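Local coordinates for protein (polyandrocarpa lectin) (Polyandrocarpa misakiensis, PDB 1BYF), which binds galactose as a calcium-dependent C-type lectin, forms a homodimer and has a role in the animal's defence against microorganisms, at residues Y20-S31 / R115-L123. Residues are numbered along the deposited sequence; the frame is centred on the assembly and turned at random.
Sequences YCQSRGMALVSS and RRVICEKEL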
loop_
_atom_site.group_PDB
_atom_site.type_symbol
_atom_site.label_atom_id
_atom_site.label_comp_id
_atom_site.label_asym_id
_atom_site.label_seq_id
_atom_site.Cartn_x
_atom_site.Cartn_y
_atom_site.Cartn_z
ATOM N N TYR A 20 5.635 -9.839 -12.173
ATOM C CA TYR A 20 5.707 -9.829 -10.715
ATOM C C TYR A 20 4.298 -9.781 -10.131
ATOM O O TYR A 20 3.948 -10.555 -9.241
ATOM C CB TYR A 20 6.528 -8.617 -10.264
ATOM C CG TYR A 20 6.612 -8.407 -8.769
ATOM C CD1 TYR A 20 5.585 -7.767 -8.088
ATOM C CD2 TYR A 20 7.709 -8.843 -8.038
ATOM C CE1 TYR A 20 5.643 -7.571 -6.724
ATOM C CE2 TYR A 20 7.786 -8.643 -6.672
ATOM C CZ TYR A 20 6.748 -8.010 -6.026
ATOM O OH TYR A 20 6.766 -7.810 -4.663
ATOM N N CYS A 21 3.487 -8.849 -10.633
ATOM C CA CYS A 21 2.121 -8.699 -10.145
ATOM C C CYS A 21 1.265 -9.904 -10.531
ATOM O O CYS A 21 0.498 -10.439 -9.732
ATOM C CB CYS A 21 1.475 -7.409 -10.645
ATOM S SG CYS A 21 2.233 -5.867 -10.078
ATOM N N GLN A 22 1.399 -10.337 -11.781
ATOM C CA GLN A 22 0.629 -11.463 -12.298
ATOM C C GLN A 22 0.852 -12.737 -11.495
ATOM O O GLN A 22 -0.098 -13.479 -11.238
ATOM C CB GLN A 22 0.964 -11.717 -13.771
ATOM C CG GLN A 22 0.447 -10.660 -14.729
ATOM C CD GLN A 22 -1.063 -10.621 -14.836
ATOM O OE1 GLN A 22 -1.679 -11.421 -15.546
ATOM N NE2 GLN A 22 -1.673 -9.674 -14.132
ATOM N N SER A 23 2.095 -12.996 -11.110
ATOM C CA SER A 23 2.433 -14.189 -10.350
ATOM C C SER A 23 1.771 -14.179 -8.974
ATOM O O SER A 23 1.687 -15.207 -8.306
ATOM C CB SER A 23 3.950 -14.283 -10.170
ATOM O OG SER A 23 4.404 -13.191 -9.379
ATOM N N ARG A 24 1.324 -13.005 -8.546
ATOM C CA ARG A 24 0.676 -12.844 -7.255
ATOM C C ARG A 24 -0.843 -12.791 -7.372
ATOM O O ARG A 24 -1.511 -12.505 -6.377
ATOM C CB ARG A 24 1.162 -11.551 -6.603
ATOM C CG ARG A 24 2.089 -11.706 -5.418
ATOM C CD ARG A 24 2.949 -10.441 -5.293
ATOM N NE ARG A 24 4.169 -10.678 -6.044
ATOM C CZ ARG A 24 5.342 -11.013 -5.531
ATOM N NH1 ARG A 24 5.537 -11.111 -4.227
ATOM N NH2 ARG A 24 6.354 -11.235 -6.363
ATOM N N GLY A 25 -1.377 -13.028 -8.559
ATOM C CA GLY A 25 -2.817 -12.964 -8.771
ATOM C C GLY A 25 -3.301 -11.522 -8.859
ATOM O O GLY A 25 -4.491 -11.246 -8.702
ATOM N N MET A 26 -2.384 -10.598 -9.145
ATOM C CA MET A 26 -2.732 -9.185 -9.238
ATOM C C MET A 26 -2.289 -8.620 -10.584
ATOM O O MET A 26 -1.818 -9.376 -11.432
ATOM C CB MET A 26 -2.055 -8.417 -8.101
ATOM C CG MET A 26 -2.134 -9.098 -6.739
ATOM S SD MET A 26 -1.359 -8.099 -5.446
ATOM C CE MET A 26 -2.563 -6.794 -5.289
ATOM N N ALA A 27 -2.414 -7.316 -10.769
ATOM C CA ALA A 27 -2.007 -6.657 -11.999
ATOM C C ALA A 27 -1.294 -5.343 -11.687
ATOM O O ALA A 27 -1.582 -4.717 -10.663
ATOM C CB ALA A 27 -3.211 -6.364 -12.888
ATOM N N LEU A 28 -0.392 -4.932 -12.574
ATOM C CA LEU A 28 0.299 -3.651 -12.367
ATOM C C LEU A 28 -0.789 -2.595 -12.209
ATOM O O LEU A 28 -1.745 -2.603 -12.994
ATOM C CB LEU A 28 1.239 -3.384 -13.530
ATOM C CG LEU A 28 2.381 -2.390 -13.363
ATOM C CD1 LEU A 28 3.218 -2.693 -12.130
ATOM C CD2 LEU A 28 3.260 -2.431 -14.621
ATOM N N VAL A 29 -0.710 -1.755 -11.188
ATOM C CA VAL A 29 -1.773 -0.795 -10.906
ATOM C C VAL A 29 -2.260 -0.076 -12.154
ATOM O O VAL A 29 -1.482 0.421 -12.970
ATOM C CB VAL A 29 -1.355 0.191 -9.806
ATOM C CG1 VAL A 29 -0.331 1.191 -10.321
ATOM C CG2 VAL A 29 -2.571 0.902 -9.216
ATOM N N SER A 30 -3.587 -0.022 -12.300
ATOM C CA SER A 30 -4.207 0.621 -13.452
ATOM C C SER A 30 -5.562 1.211 -13.101
ATOM O O SER A 30 -5.657 2.428 -12.935
ATOM C CB SER A 30 -4.330 -0.364 -14.617
ATOM O OG SER A 30 -5.097 -1.492 -14.244
ATOM N N SER A 31 -6.610 0.400 -12.989
ATOM C CA SER A 31 -7.923 0.962 -12.665
ATOM C C SER A 31 -7.883 1.715 -11.347
ATOM O O SER A 31 -8.582 2.726 -11.221
ATOM C CB SER A 31 -9.019 -0.099 -12.650
ATOM O OG SER A 31 -9.032 -0.798 -11.426
ATOM N N ARG A 115 12.548 0.104 -11.452
ATOM C CA ARG A 115 11.706 0.958 -10.620
ATOM C C ARG A 115 10.881 0.061 -9.687
ATOM O O ARG A 115 10.770 -1.132 -9.932
ATOM C CB ARG A 115 10.755 1.850 -11.405
ATOM C CG ARG A 115 11.315 2.311 -12.741
ATOM C CD ARG A 115 10.338 3.256 -13.437
ATOM N NE ARG A 115 10.969 4.570 -13.497
ATOM C CZ ARG A 115 11.853 4.953 -14.408
ATOM N NH1 ARG A 115 12.230 4.169 -15.402
ATOM N NH2 ARG A 115 12.352 6.174 -14.301
ATOM N N ARG A 116 10.337 0.700 -8.660
ATOM C CA ARG A 116 9.515 -0.033 -7.695
ATOM C C ARG A 116 8.212 -0.449 -8.360
ATOM O O ARG A 116 7.895 -0.023 -9.470
ATOM C CB ARG A 116 9.314 0.801 -6.433
ATOM C CG ARG A 116 10.541 0.839 -5.528
ATOM C CD ARG A 116 10.372 1.849 -4.405
ATOM N NE ARG A 116 11.355 1.683 -3.345
ATOM C CZ ARG A 116 12.655 1.938 -3.429
ATOM N NH1 ARG A 116 13.204 2.407 -4.548
ATOM N NH2 ARG A 116 13.435 1.723 -2.372
ATOM N N VAL A 117 7.463 -1.307 -7.684
ATOM C CA VAL A 117 6.246 -1.870 -8.246
ATOM C C VAL A 117 5.017 -1.685 -7.367
ATOM O O VAL A 117 5.068 -1.785 -6.144
ATOM C CB VAL A 117 6.466 -3.383 -8.484
ATOM C CG1 VAL A 117 5.258 -4.015 -9.174
ATOM C CG2 VAL A 117 7.726 -3.619 -9.323
ATOM N N ILE A 118 3.899 -1.443 -8.033
ATOM C CA ILE A 118 2.598 -1.292 -7.415
ATOM C C ILE A 118 1.617 -2.213 -8.145
ATOM O O ILE A 118 1.446 -2.078 -9.357
ATOM C CB ILE A 118 2.037 0.138 -7.485
ATOM C CG1 ILE A 118 3.068 1.119 -6.922
ATOM C CG2 ILE A 118 0.721 0.235 -6.720
ATOM C CD1 ILE A 118 2.672 2.573 -7.095
ATOM N N CYS A 119 1.019 -3.132 -7.396
ATOM C CA CYS A 119 0.047 -4.045 -7.968
ATOM C C CYS A 119 -1.336 -3.786 -7.361
ATOM O O CYS A 119 -1.445 -3.271 -6.246
ATOM C CB CYS A 119 0.391 -5.507 -7.703
ATOM S SG CYS A 119 2.095 -5.964 -8.046
ATOM N N GLU A 120 -2.356 -4.172 -8.125
ATOM C CA GLU A 120 -3.734 -4.029 -7.699
ATOM C C GLU A 120 -4.529 -5.315 -7.954
ATOM O O GLU A 120 -4.179 -6.163 -8.771
ATOM C CB GLU A 120 -4.450 -2.883 -8.420
ATOM C CG GLU A 120 -4.788 -3.132 -9.883
ATOM C CD GLU A 120 -5.694 -2.101 -10.514
ATOM O OE1 GLU A 120 -5.435 -0.882 -10.415
ATOM O OE2 GLU A 120 -6.707 -2.495 -11.155
ATOM N N LYS A 121 -5.649 -5.403 -7.248
ATOM C CA LYS A 121 -6.607 -6.478 -7.433
ATOM C C LYS A 121 -7.974 -5.952 -6.984
ATOM O O LYS A 121 -8.188 -5.643 -5.811
ATOM C CB LYS A 121 -6.255 -7.788 -6.746
ATOM C CG LYS A 121 -7.284 -8.879 -7.019
ATOM C CD LYS A 121 -6.944 -10.148 -6.251
ATOM C CE LYS A 121 -8.169 -11.045 -6.129
ATOM N NZ LYS A 121 -8.760 -11.295 -7.477
ATOM N N GLU A 122 -8.845 -5.772 -7.973
ATOM C CA GLU A 122 -10.191 -5.290 -7.687
ATOM C C GLU A 122 -10.893 -6.316 -6.801
ATOM O O GLU A 122 -10.707 -7.519 -6.977
ATOM C CB GLU A 122 -10.984 -5.044 -8.969
ATOM C CG GLU A 122 -12.489 -5.027 -8.754
ATOM C CD GLU A 122 -13.217 -3.909 -9.460
ATOM O OE1 GLU A 122 -12.669 -3.326 -10.422
ATOM O OE2 GLU A 122 -14.356 -3.593 -9.045
ATOM N N LEU A 123 -11.707 -5.850 -5.873
ATOM C CA LEU A 123 -12.441 -6.740 -4.983
ATOM C C LEU A 123 -13.940 -6.558 -5.211
ATOM O O LEU A 123 -14.384 -5.409 -5.119
ATOM C CB LEU A 123 -12.130 -6.403 -3.527
ATOM C CG LEU A 123 -10.686 -6.553 -3.060
ATOM C CD1 LEU A 123 -10.504 -5.915 -1.688
ATOM C CD2 LEU A 123 -10.262 -8.015 -3.023
#
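The Cys21-Cys119 disulfide is the long-range bridge of the C-type lectin fold. It ties the last turn of helix 14-22 to strand 115-122. Cys21 SG and Cys119 SG are 2.0 Å apart, with a bridge torsion of -79°. SG of Cys119 also lies at the edge of the Tyr20 ring, in its plane and 5.2 Å from the ring centroid. CG1 of Val117 packs against Cys21 SG at 3.7 Å and also meets Leu28 CD1.

Beyond the helix the chain turns back through a Schellman motif, with Gly25 as the C-prime residue, and then pairs with strand 115-122. Ala27 and Glu120 form an antiparallel hydrogen-bonded pair: Ala27 N donates to Glu120 O at 2.9 Å, and Glu120 N to Ala27 O at 2.7 Å. Val29 N extends the pairing to Ile118 O at 2.8 Å. The side chains of Val29 and Ile118 lie side by side and point the same way.

The Glu120 carboxylate takes up polar groups of the following loop. Its CG sits between the backbone N and the carbonyl carbon (chi1 72°), and the extended chain beyond brings the acid to Ser30 and Ser31. Ser30 N reaches Glu120 OE1 at 2.8 Å from above the carboxylate plane, with a nearly straight bond (168°). Ser31 OG donates to Glu120 OE2 at 2.9 Å on the syn side, somewhat out of the carboxylate plane. Ala32 N also bonds to OE1, and Tyr3 OH bonds to Ser31 OG.

Near the helix end, Tyr20 OH hydrogen-bonds, and Arg24 forms a salt bridge, to Glu4 of the second subunit. Strand 115-122 runs antiparallel to strands 3-8 and 27-28 and parallel to strand 53-55, which Val29 and Ile118 touch.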